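Local coordinates for hypothetical protein (Staphylococcus aureus subsp. aureus, PDB 1QYI), which is of unknown function but carries a HAD-like hydrolase domain, so it probably hydrolyses a phosphorylated or related substrate, at residues Leu5-Gly10 and Leu282-Pro287; Glu28-Met31 and Gly37-Ser40; Lys94-Asp99 and Gln116-Asn121; Ala293-Asn298 and Asp310-Lys315. All coordinates share one frame; numbering follows the deposited sequence.

How the contacts relate
Contacts 1 and 4 belong to the HAD-like part of the chain, with centres 13 Å apart. Contacts 2 and 3 belong to the helical part on the other side of the chain's centre, with their centres 15 Å apart. Contacts 1 and 4 share the region of helix 288-295, where L5 packs against L294. In the helical part, G37 lies against S119. Contact 2 is buried and joins a backbone hydrogen bond to apolar packing. Contact 3 is partly buried and rests on a single leucine. Contact 4 lies at the surface and adds a bridging water. Contact 1 is ionic, at the C-terminal end of a central strand.

Contact 1 (Leu5-Gly10 and Leu282-Pro287); sequences LFDVDG and LGKPNP
D7 and K284 meet through one carboxylate oxygen and one ammonium group. K284 NZ lies 3.4 Å from D7 OD1. This is a salt bridge, but as a hydrogen bond it is weak. The backbones stay well apart, with D7 CA and K284 CA 10.3 Å from each other, so the lysine side chain does the spanning. Its chain bends at chi2 (79°) and again at chi4 (-65°), which brings NZ in beside the carboxylate. The D7 carboxylate stands opposite the backbone N across the first torsion (177°).

The D7 side is the packed one. D7 is buried, its backbone pairs with V321 of the neighbouring strand, and its side chain touches Y290. The turn that carries the lysine, a type I beta turn from G283 to N286, is the looser side: K284 is partly exposed and P285 is exposed.

The strongest partner of K284 NZ is A237 O. It also forms a salt bridge with D327. D323 brings a second carboxylate close to D7.

The sequence DVDG just after strand 3-6 has the form of HAD motif I, and K284 is probably the family's conserved lysine. One ammonium thus joins D7 and D327, while D323 lies against D7. This is consistent with a HAD active site, which in this family handles a phosphate and a metal ion.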
loop_
_atom_site.group_PDB
_atom_site.type_symbol
_atom_site.label_atom_id
_atom_site.label_comp_id
_atom_site.label_asym_id
_atom_site.label_seq_id
_atom_site.Cartn_x
_atom_site.Cartn_y
_atom_site.Cartn_z
ATOM N N LEU A 5 -10.207 7.339 18.085
ATOM C CA LEU A 5 -9.175 7.277 17.078
ATOM C C LEU A 5 -9.522 6.293 15.971
ATOM O O LEU A 5 -9.806 5.113 16.227
ATOM C CB LEU A 5 -7.842 6.909 17.727
ATOM C CG LEU A 5 -7.536 7.632 19.041
ATOM C CD1 LEU A 5 -6.185 7.184 19.553
ATOM C CD2 LEU A 5 -7.565 9.146 18.845
ATOM N N PHE A 6 -9.481 6.799 14.736
ATOM C CA PHE A 6 -9.799 6.039 13.527
ATOM C C PHE A 6 -8.586 5.605 12.720
ATOM O O PHE A 6 -7.538 6.255 12.723
ATOM C CB PHE A 6 -10.682 6.884 12.609
ATOM C CG PHE A 6 -12.115 6.983 13.052
ATOM C CD1 PHE A 6 -13.006 5.940 12.788
ATOM C CD2 PHE A 6 -12.581 8.124 13.710
ATOM C CE1 PHE A 6 -14.336 6.028 13.165
ATOM C CE2 PHE A 6 -13.908 8.226 14.094
ATOM C CZ PHE A 6 -14.794 7.172 13.819
ATOM N N ASP A 7 -8.743 4.490 12.019
ATOM C CA ASP A 7 -7.705 3.983 11.129
ATOM C C ASP A 7 -8.276 4.294 9.751
ATOM O O ASP A 7 -9.486 4.468 9.623
ATOM C CB ASP A 7 -7.517 2.479 11.312
ATOM C CG ASP A 7 -6.487 1.900 10.361
ATOM O OD1 ASP A 7 -5.540 2.619 9.980
ATOM O OD2 ASP A 7 -6.617 0.715 9.995
ATOM N N VAL A 8 -7.432 4.376 8.729
ATOM C CA VAL A 8 -7.927 4.714 7.403
ATOM C C VAL A 8 -8.268 3.507 6.540
ATOM O O VAL A 8 -9.442 3.280 6.240
ATOM C CB VAL A 8 -6.937 5.621 6.662
ATOM C CG1 VAL A 8 -7.566 6.117 5.381
ATOM C CG2 VAL A 8 -6.557 6.808 7.551
ATOM N N ASP A 9 -7.269 2.729 6.140
ATOM C CA ASP A 9 -7.572 1.569 5.325
ATOM C C ASP A 9 -8.287 0.543 6.169
ATOM O O ASP A 9 -7.929 0.317 7.328
ATOM C CB ASP A 9 -6.313 0.944 4.711
ATOM C CG ASP A 9 -5.684 1.822 3.637
ATOM O OD1 ASP A 9 -6.427 2.539 2.925
ATOM O OD2 ASP A 9 -4.442 1.779 3.497
ATOM N N GLY A 10 -9.309 -0.066 5.568
ATOM C CA GLY A 10 -10.102 -1.071 6.243
ATOM C C GLY A 10 -11.249 -0.448 7.013
ATOM O O GLY A 10 -12.058 -1.167 7.596
ATOM N N LEU A 282 8.751 1.918 15.248
ATOM C CA LEU A 282 7.595 2.568 15.839
ATOM C C LEU A 282 6.394 2.343 14.932
ATOM O O LEU A 282 5.478 3.160 14.883
ATOM C CB LEU A 282 7.862 4.070 16.017
ATOM C CG LEU A 282 8.416 4.551 17.372
ATOM C CD1 LEU A 282 9.476 3.607 17.890
ATOM C CD2 LEU A 282 8.965 5.955 17.220
ATOM N N GLY A 283 6.414 1.215 14.223
ATOM C CA GLY A 283 5.340 0.854 13.307
ATOM C C GLY A 283 3.991 0.643 13.980
ATOM O O GLY A 283 3.902 0.664 15.206
ATOM N N LYS A 284 2.948 0.414 13.181
ATOM C CA LYS A 284 1.588 0.252 13.698
ATOM C C LYS A 284 1.375 -0.675 14.895
ATOM O O LYS A 284 0.429 -0.462 15.673
ATOM C CB LYS A 284 0.615 -0.165 12.586
ATOM C CG LYS A 284 -0.774 0.492 12.714
ATOM C CD LYS A 284 -0.749 1.937 12.199
ATOM C CE LYS A 284 -1.839 2.821 12.796
ATOM N NZ LYS A 284 -3.221 2.432 12.452
ATOM N N PRO A 285 2.199 -1.731 15.053
ATOM C CA PRO A 285 1.925 -2.559 16.235
ATOM C C PRO A 285 2.182 -1.686 17.470
ATOM O O PRO A 285 1.474 -1.775 18.472
ATOM C CB PRO A 285 2.927 -3.701 16.101
ATOM C CG PRO A 285 3.153 -3.796 14.627
ATOM C CD PRO A 285 3.215 -2.354 14.187
ATOM N N ASN A 286 3.201 -0.832 17.375
ATOM C CA ASN A 286 3.561 0.075 18.459
ATOM C C ASN A 286 2.517 1.201 18.496
ATOM O O ASN A 286 2.268 1.862 17.492
ATOM C CB ASN A 286 4.969 0.653 18.227
ATOM C CG ASN A 286 5.439 1.549 19.375
ATOM O OD1 ASN A 286 4.809 2.563 19.682
ATOM N ND2 ASN A 286 6.554 1.181 20.005
ATOM N N PRO A 287 1.903 1.435 19.667
ATOM C CA PRO A 287 0.878 2.465 19.876
ATOM C C PRO A 287 1.320 3.923 19.692
ATOM O O PRO A 287 0.525 4.836 19.897
ATOM C CB PRO A 287 0.404 2.187 21.299
ATOM C CG PRO A 287 1.655 1.717 21.966
ATOM C CD PRO A 287 2.249 0.781 20.941
#

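Contact 2 (Glu28-Met31 and Gly37-Ser40); sequences ELLM and GLHS
M31, a selenomethionine, runs obliquely across both L38 and H39. CG of M31 lies opposite its carbonyl carbon (chi1 -48°), and further bends at chi2 and chi3 carry SE and CE along the 37-40 chain. SE rests 4.1 Å from L38 CB. The methyl CE goes further, to 3.6 Å from H39 CB, and comes to the edge of the imidazole near the ring plane. It also lies 3.4 Å from S40 O. L38 CB takes one face of the same ring, offset toward its rim. The imidazole therefore has L38 over a face and the selenomethionine methyl at its edge. L30 adds a looser apolar touch, with its CG 4.3 Å from L38 CD2.

The backbones are fixed more firmly. L38 N donates to L30 O over 2.9 Å with an angle of 168° at the hydrogen, and it approaches in the carbonyl plane. One residue further along the helix, M31 O receives a CA-H...O contact from G37 CA, 3.1 Å away and almost straight at the hydrogen. Two successive carbonyls at the end of helix 16-31 are thus met by the returning chain. G37 has positive phi, which suits a glycine.

The contact folds the loop after helix 16-31 back onto the helix's last turn. Helix 77-93 packs beside it, with F85 against L30 and I92 against L38. H39 NE2 bonds to F126 O. E28, earlier in the helix, forms a salt bridge with K204 and packs on V180 of helix 172-195.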
loop_
_atom_site.group_PDB
_atom_site.type_symbol
_atom_site.label_atom_id
_atom_site.label_comp_id
_atom_site.label_asym_id
_atom_site.label_seq_id
_atom_site.Cartn_x
_atom_site.Cartn_y
_atom_site.Cartn_z
ATOM N N GLU A 28 2.102 -0.794 -18.009
ATOM C CA GLU A 28 2.702 0.330 -18.712
ATOM C C GLU A 28 4.163 0.072 -19.038
ATOM O O GLU A 28 4.686 0.551 -20.044
ATOM C CB GLU A 28 2.631 1.593 -17.883
ATOM C CG GLU A 28 2.926 2.837 -18.688
ATOM C CD GLU A 28 3.251 4.014 -17.811
ATOM O OE1 GLU A 28 2.761 4.050 -16.650
ATOM O OE2 GLU A 28 3.987 4.908 -18.294
ATOM N N LEU A 29 4.828 -0.665 -18.164
ATOM C CA LEU A 29 6.229 -1.001 -18.361
ATOM C C LEU A 29 6.352 -2.069 -19.450
ATOM O O LEU A 29 7.454 -2.393 -19.906
ATOM C CB LEU A 29 6.818 -1.529 -17.050
ATOM C CG LEU A 29 7.896 -0.727 -16.320
ATOM C CD1 LEU A 29 7.711 0.770 -16.525
ATOM C CD2 LEU A 29 7.820 -1.079 -14.833
ATOM N N LEU A 30 5.218 -2.599 -19.892
ATOM C CA LEU A 30 5.247 -3.656 -20.895
ATOM C C LEU A 30 4.823 -3.257 -22.300
ATOM O O LEU A 30 5.446 -3.687 -23.271
ATOM C CB LEU A 30 4.384 -4.815 -20.405
ATOM C CG LEU A 30 4.966 -6.214 -20.272
ATOM C CD1 LEU A 30 6.395 -6.245 -19.777
ATOM C CD2 LEU A 30 4.062 -6.918 -19.306
HETATM N N MSE A 31 3.784 -2.431 -22.398
HETATM C CA MSE A 31 3.240 -1.998 -23.686
HETATM C C MSE A 31 3.676 -0.615 -24.141
HETATM O O MSE A 31 3.733 -0.359 -25.342
HETATM C CB MSE A 31 1.704 -2.018 -23.656
HETATM C CG MSE A 31 1.090 -3.293 -23.098
HETATM SE SE MSE A 31 1.708 -4.902 -23.999
HETATM C CE MSE A 31 -0.014 -5.435 -24.758
ATOM N N GLY A 37 7.345 -1.538 -24.919
ATOM C CA GLY A 37 6.520 -1.345 -26.095
ATOM C C GLY A 37 6.335 -2.650 -26.835
ATOM O O GLY A 37 6.542 -2.720 -28.043
ATOM N N LEU A 38 5.934 -3.686 -26.104
ATOM C CA LEU A 38 5.716 -5.015 -26.662
ATOM C C LEU A 38 4.630 -5.021 -27.731
ATOM O O LEU A 38 4.870 -5.435 -28.865
ATOM C CB LEU A 38 5.342 -5.981 -25.532
ATOM C CG LEU A 38 6.086 -7.307 -25.338
ATOM C CD1 LEU A 38 7.590 -7.073 -25.182
ATOM C CD2 LEU A 38 5.530 -8.001 -24.100
ATOM N N HIS A 39 3.434 -4.570 -27.368
ATOM C CA HIS A 39 2.312 -4.530 -28.304
ATOM C C HIS A 39 1.503 -3.235 -28.153
ATOM O O HIS A 39 1.884 -2.359 -27.372
ATOM C CB HIS A 39 1.415 -5.755 -28.085
ATOM C CG HIS A 39 2.141 -7.059 -28.225
ATOM N ND1 HIS A 39 2.949 -7.359 -29.300
ATOM C CD2 HIS A 39 2.179 -8.147 -27.412
ATOM C CE1 HIS A 39 3.455 -8.565 -29.149
ATOM N NE2 HIS A 39 3.004 -9.068 -28.013
ATOM N N SER A 40 0.408 -3.107 -28.905
ATOM C CA SER A 40 -0.428 -1.907 -28.832
ATOM C C SER A 40 -1.149 -1.901 -27.497
ATOM O O SER A 40 -1.175 -2.905 -26.782
ATOM C CB SER A 40 -1.451 -1.860 -29.982
ATOM O OG SER A 40 -2.530 -2.764 -29.797
#

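Contact 3 (Lys94-Asp99 and Gln116-Asn121); sequences KKLSHD and QNISTN
L96 lies over one face of the flat backbone carbonyl group of N121. Its CD2 methyl sits almost directly above the oxygen, 3.2 Å from N121 O, so it comes from above the carbonyl plane and not from beyond the oxygen. The same methyl reaches N121 CB at 3.7 Å. The carboxamide of N121 is turned away from L96, and the side chain also touches E100. L96 therefore meets the root of that side chain and not its flat end.

The other fork of L96 goes to I118. CD1 of L96 is 3.7 Å from I118 CG2, and the two side chains cross at about a right angle. CG of L96 is set opposite its carbonyl carbon (chi1 -54°), which sends the forked end toward the 116-121 loop. One methyl then serves N121 and the other serves I118. No hydrogen bond joins the two segments. The loop holds its own shape: N121 N bonds to I118 O over 3.1 Å, closing the short 3-10 turn at S119 and T120 and bringing both partners of L96 to one side.

I118 is buried, and it also packs on I92 and L93 of helix 77-93 and on F104 of helix 98-106. L96 touches L122 as well. Just after L96, S97 is the N-cap of helix 98-106. Its side chain caps a backbone N, while E100 OE1 accepts from S97 N, consistent with a capping box. The arrangement is plain loop-to-loop packing within the helical part: a leucine in the linker between helices 77-93 and 98-106 meets the loop after helix 111-115.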
loop_
_atom_site.group_PDB
_atom_site.type_symbol
_atom_site.label_atom_id
_atom_site.label_comp_id
_atom_site.label_asym_id
_atom_site.label_seq_id
_atom_site.Cartn_x
_atom_site.Cartn_y
_atom_site.Cartn_z
ATOM N N LYS A 94 14.863 -14.150 -22.774
ATOM C CA LYS A 94 15.305 -15.489 -23.128
ATOM C C LYS A 94 14.979 -15.784 -24.593
ATOM O O LYS A 94 15.179 -16.898 -25.075
ATOM C CB LYS A 94 14.632 -16.512 -22.210
ATOM C CG LYS A 94 15.201 -17.916 -22.297
ATOM C CD LYS A 94 14.577 -18.831 -21.251
ATOM C CE LYS A 94 13.084 -19.005 -21.479
ATOM N NZ LYS A 94 12.441 -19.806 -20.396
ATOM N N LYS A 95 14.476 -14.773 -25.298
ATOM C CA LYS A 95 14.134 -14.912 -26.709
ATOM C C LYS A 95 15.191 -14.236 -27.588
ATOM O O LYS A 95 15.180 -14.388 -28.810
ATOM C CB LYS A 95 12.756 -14.300 -26.990
ATOM C CG LYS A 95 11.618 -14.909 -26.178
ATOM C CD LYS A 95 11.201 -16.279 -26.683
ATOM C CE LYS A 95 10.340 -16.178 -27.943
ATOM N NZ LYS A 95 8.987 -15.577 -27.669
ATOM N N LEU A 96 16.100 -13.488 -26.967
ATOM C CA LEU A 96 17.167 -12.804 -27.703
ATOM C C LEU A 96 18.448 -13.625 -27.602
ATOM O O LEU A 96 18.526 -14.571 -26.813
ATOM C CB LEU A 96 17.422 -11.407 -27.125
ATOM C CG LEU A 96 16.264 -10.419 -26.979
ATOM C CD1 LEU A 96 16.815 -9.097 -26.458
ATOM C CD2 LEU A 96 15.556 -10.223 -28.303
ATOM N N SER A 97 19.450 -13.260 -28.399
ATOM C CA SER A 97 20.734 -13.964 -28.389
ATOM C C SER A 97 21.474 -13.604 -27.108
ATOM O O SER A 97 21.195 -12.576 -26.493
ATOM C CB SER A 97 21.592 -13.552 -29.586
ATOM O OG SER A 97 22.171 -12.277 -29.391
ATOM N N HIS A 98 22.421 -14.438 -26.698
ATOM C CA HIS A 98 23.143 -14.145 -25.479
ATOM C C HIS A 98 23.809 -12.779 -25.583
ATOM O O HIS A 98 23.916 -12.049 -24.593
ATOM C CB HIS A 98 24.194 -15.208 -25.187
ATOM C CG HIS A 98 24.781 -15.089 -23.814
ATOM N ND1 HIS A 98 24.017 -15.194 -22.670
ATOM C CD2 HIS A 98 26.044 -14.829 -23.402
ATOM C CE1 HIS A 98 24.785 -15.003 -21.610
ATOM N NE2 HIS A 98 26.019 -14.780 -22.026
ATOM N N ASP A 99 24.242 -12.423 -26.788
ATOM C CA ASP A 99 24.891 -11.131 -26.999
ATOM C C ASP A 99 23.950 -9.966 -26.707
ATOM O O ASP A 99 24.318 -9.008 -26.017
ATOM C CB ASP A 99 25.421 -11.037 -28.431
ATOM C CG ASP A 99 26.788 -11.656 -28.574
ATOM O OD1 ASP A 99 27.059 -12.671 -27.884
ATOM O OD2 ASP A 99 27.587 -11.135 -29.383
ATOM N N GLN A 116 14.027 0.050 -24.204
ATOM C CA GLN A 116 13.561 0.466 -25.525
ATOM C C GLN A 116 14.281 -0.183 -26.712
ATOM O O GLN A 116 13.931 0.065 -27.870
ATOM C CB GLN A 116 13.685 1.978 -25.638
ATOM C CG GLN A 116 13.038 2.706 -24.481
ATOM C CD GLN A 116 13.373 4.181 -24.465
ATOM O OE1 GLN A 116 12.861 4.937 -23.642
ATOM N NE2 GLN A 116 14.247 4.595 -25.369
ATOM N N ASN A 117 15.267 -1.024 -26.426
ATOM C CA ASN A 117 16.032 -1.671 -27.476
ATOM C C ASN A 117 15.939 -3.191 -27.450
ATOM O O ASN A 117 16.885 -3.885 -27.829
ATOM C CB ASN A 117 17.503 -1.260 -27.370
ATOM C CG ASN A 117 17.691 0.241 -27.430
ATOM O OD1 ASN A 117 17.061 0.923 -28.247
ATOM N ND2 ASN A 117 18.562 0.766 -26.583
ATOM N N ILE A 118 14.802 -3.719 -27.024
ATOM C CA ILE A 118 14.646 -5.161 -26.942
ATOM C C ILE A 118 13.632 -5.695 -27.946
ATOM O O ILE A 118 13.865 -6.719 -28.585
ATOM C CB ILE A 118 14.218 -5.571 -25.512
ATOM C CG1 ILE A 118 15.348 -5.283 -24.526
ATOM C CG2 ILE A 118 13.857 -7.030 -25.477
ATOM C CD1 ILE A 118 14.949 -5.464 -23.087
ATOM N N SER A 119 12.514 -4.986 -28.080
ATOM C CA SER A 119 11.436 -5.371 -28.982
ATOM C C SER A 119 11.877 -5.450 -30.450
ATOM O O SER A 119 11.353 -6.257 -31.221
ATOM C CB SER A 119 10.283 -4.373 -28.834
ATOM O OG SER A 119 9.070 -4.889 -29.368
ATOM N N THR A 120 12.840 -4.619 -30.834
ATOM C CA THR A 120 13.326 -4.606 -32.207
ATOM C C THR A 120 14.141 -5.850 -32.568
ATOM O O THR A 120 14.315 -6.163 -33.746
ATOM C CB THR A 120 14.200 -3.356 -32.474
ATOM O OG1 THR A 120 15.424 -3.439 -31.725
ATOM C CG2 THR A 120 13.447 -2.085 -32.063
ATOM N N ASN A 121 14.623 -6.561 -31.549
ATOM C CA ASN A 121 15.439 -7.758 -31.749
ATOM C C ASN A 121 14.672 -9.065 -31.570
ATOM O O ASN A 121 15.274 -10.142 -31.494
ATOM C CB ASN A 121 16.627 -7.738 -30.791
ATOM C CG ASN A 121 17.598 -6.620 -31.098
ATOM O OD1 ASN A 121 18.149 -5.996 -30.193
ATOM N ND2 ASN A 121 17.821 -6.369 -32.382
#

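Contact 4 (Ala293-Asn298 and Asp310-Lys315); sequences ALYGNN and DNIVNK
V313 pushes its CG1 methyl into the notch between L294 and Y295. L294 CD1 meets it tip to tip at 4.0 Å. The phenol oxygen bounds the other side of the notch, with Y295 OH 3.4 Å from V313 CG1. CG of L294 points opposite its backbone N (chi1 -160°), which extends the side chain toward the valine. Its other methyl, CD2, lies over one face of the tyrosine ring, offset toward the rim. One methyl of L294 thus meets the valine while the other lies on the tyrosine ring.

I312 supplies the second bump. Its CD1 comes to the edge of the tyrosine ring in the ring plane, 3.5 Å from Y295 CE2. CG1 of I312 takes the crowded position between the backbone N and the carbonyl carbon (chi1 59°), and the chain then runs on extended to the ring edge. The isoleucine and tyrosine side chains lie slantwise to one another.

A water finishes the fit. It lies at the edge of the same ring, 2.9 Å from Y295 OH, and it donates to I312 O over 3.1 Å. It ties the end of the helix to the loop backbone.

Helix 288-295 stops here, and G296 leaves helical angles with positive phi. L294 and V313 both touch V318 of strand 318-322, and I312 and V313 reach I334 of helix 325-334. The chemistry is that of a surface seam: methyl groups of L294, I312 and V313 supply the packing, while the exposed tyrosine brings its hydroxyl to a water. With no direct hydrogen bond between the segments, packing and this one water join them.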
loop_
_atom_site.group_PDB
_atom_site.type_symbol
_atom_site.label_atom_id
_atom_site.label_comp_id
_atom_site.label_asym_id
_atom_site.label_seq_id
_atom_site.Cartn_x
_atom_site.Cartn_y
_atom_site.Cartn_z
ATOM N N ALA A 293 -1.844 10.743 17.916
ATOM C CA ALA A 293 -3.148 11.168 17.440
ATOM C C ALA A 293 -4.064 11.538 18.600
ATOM O O ALA A 293 -5.087 12.211 18.417
ATOM C CB ALA A 293 -3.780 10.066 16.622
ATOM N N LEU A 294 -3.683 11.110 19.794
ATOM C CA LEU A 294 -4.483 11.373 20.976
ATOM C C LEU A 294 -4.077 12.647 21.707
ATOM O O LEU A 294 -4.917 13.508 21.943
ATOM C CB LEU A 294 -4.401 10.173 21.923
ATOM C CG LEU A 294 -5.503 10.017 22.977
ATOM C CD1 LEU A 294 -5.592 8.565 23.431
ATOM C CD2 LEU A 294 -5.222 10.931 24.135
ATOM N N TYR A 295 -2.800 12.773 22.060
ATOM C CA TYR A 295 -2.334 13.953 22.782
ATOM C C TYR A 295 -1.920 15.128 21.895
ATOM O O TYR A 295 -1.984 16.283 22.314
ATOM C CB TYR A 295 -1.178 13.574 23.711
ATOM C CG TYR A 295 -1.530 12.512 24.723
ATOM C CD1 TYR A 295 -2.604 12.683 25.599
ATOM C CD2 TYR A 295 -0.798 11.322 24.798
ATOM C CE1 TYR A 295 -2.943 11.693 26.523
ATOM C CE2 TYR A 295 -1.131 10.325 25.721
ATOM C CZ TYR A 295 -2.205 10.519 26.578
ATOM O OH TYR A 295 -2.556 9.543 27.487
ATOM N N GLY A 296 -1.500 14.843 20.671
ATOM C CA GLY A 296 -1.084 15.912 19.783
ATOM C C GLY A 296 0.093 15.433 18.962
ATOM O O GLY A 296 0.897 14.632 19.435
ATOM N N ASN A 297 0.211 15.915 17.734
ATOM C CA ASN A 297 1.298 15.468 16.889
ATOM C C ASN A 297 2.422 16.487 16.751
ATOM O O ASN A 297 2.555 17.150 15.726
ATOM C CB ASN A 297 0.755 15.079 15.516
ATOM C CG ASN A 297 1.810 14.445 14.640
ATOM O OD1 ASN A 297 2.633 13.651 15.108
ATOM N ND2 ASN A 297 1.776 14.766 13.352
ATOM N N ASN A 298 3.232 16.596 17.797
ATOM C CA ASN A 298 4.352 17.517 17.794
ATOM C C ASN A 298 5.661 16.809 18.147
ATOM O O ASN A 298 5.755 16.112 19.162
ATOM C CB ASN A 298 4.078 18.681 18.756
ATOM C CG ASN A 298 5.302 19.560 18.978
ATOM O OD1 ASN A 298 6.031 19.890 18.037
ATOM N ND2 ASN A 298 5.517 19.964 20.222
ATOM N N ASP A 310 2.124 2.005 28.342
ATOM C CA ASP A 310 1.346 1.058 29.127
ATOM C C ASP A 310 0.216 1.655 29.962
ATOM O O ASP A 310 0.452 2.382 30.926
ATOM C CB ASP A 310 2.266 0.214 30.017
ATOM C CG ASP A 310 3.232 -0.644 29.208
ATOM O OD1 ASP A 310 2.820 -1.215 28.173
ATOM O OD2 ASP A 310 4.408 -0.765 29.608
ATOM N N ASN A 311 -1.017 1.330 29.569
ATOM C CA ASN A 311 -2.231 1.782 30.257
ATOM C C ASN A 311 -2.202 3.261 30.655
ATOM O O ASN A 311 -2.306 3.594 31.830
ATOM C CB ASN A 311 -2.450 0.922 31.500
ATOM C CG ASN A 311 -3.824 1.115 32.101
ATOM O OD1 ASN A 311 -4.063 0.769 33.260
ATOM N ND2 ASN A 311 -4.750 1.662 31.307
ATOM N N ILE A 312 -2.076 4.145 29.674
ATOM C CA ILE A 312 -2.017 5.564 29.958
ATOM C C ILE A 312 -3.371 6.253 29.809
ATOM O O ILE A 312 -3.475 7.469 29.976
ATOM C CB ILE A 312 -1.008 6.257 29.033
ATOM C CG1 ILE A 312 -1.408 6.035 27.568
ATOM C CG2 ILE A 312 0.388 5.722 29.310
ATOM C CD1 ILE A 312 -0.673 6.917 26.581
ATOM N N VAL A 313 -4.408 5.484 29.488
ATOM C CA VAL A 313 -5.742 6.053 29.316
ATOM C C VAL A 313 -6.823 5.139 29.882
ATOM O O VAL A 313 -6.636 3.928 29.981
ATOM C CB VAL A 313 -6.057 6.307 27.811
ATOM C CG1 VAL A 313 -4.997 7.219 27.196
ATOM C CG2 VAL A 313 -6.126 4.982 27.055
ATOM N N ASN A 314 -7.949 5.730 30.266
ATOM C CA ASN A 314 -9.052 4.943 30.792
ATOM C C ASN A 314 -9.857 4.365 29.644
ATOM O O ASN A 314 -9.965 4.964 28.571
ATOM C CB ASN A 314 -9.978 5.779 31.686
ATOM C CG ASN A 314 -9.344 6.134 33.022
ATOM O OD1 ASN A 314 -8.697 5.298 33.665
ATOM N ND2 ASN A 314 -9.549 7.373 33.460
ATOM N N LYS A 315 -10.439 3.204 29.903
ATOM C CA LYS A 315 -11.241 2.469 28.942
ATOM C C LYS A 315 -12.400 3.267 28.331
ATOM O O LYS A 315 -12.795 3.007 27.197
ATOM C CB LYS A 315 -11.782 1.220 29.631
ATOM C CG LYS A 315 -11.961 0.025 28.737
ATOM C CD LYS A 315 -10.642 -0.384 28.108
ATOM C CE LYS A 315 -10.587 -1.895 27.879
ATOM N NZ LYS A 315 -11.827 -2.432 27.221
HETATM O O HOH W 1 -4.732 10.204 29.259
#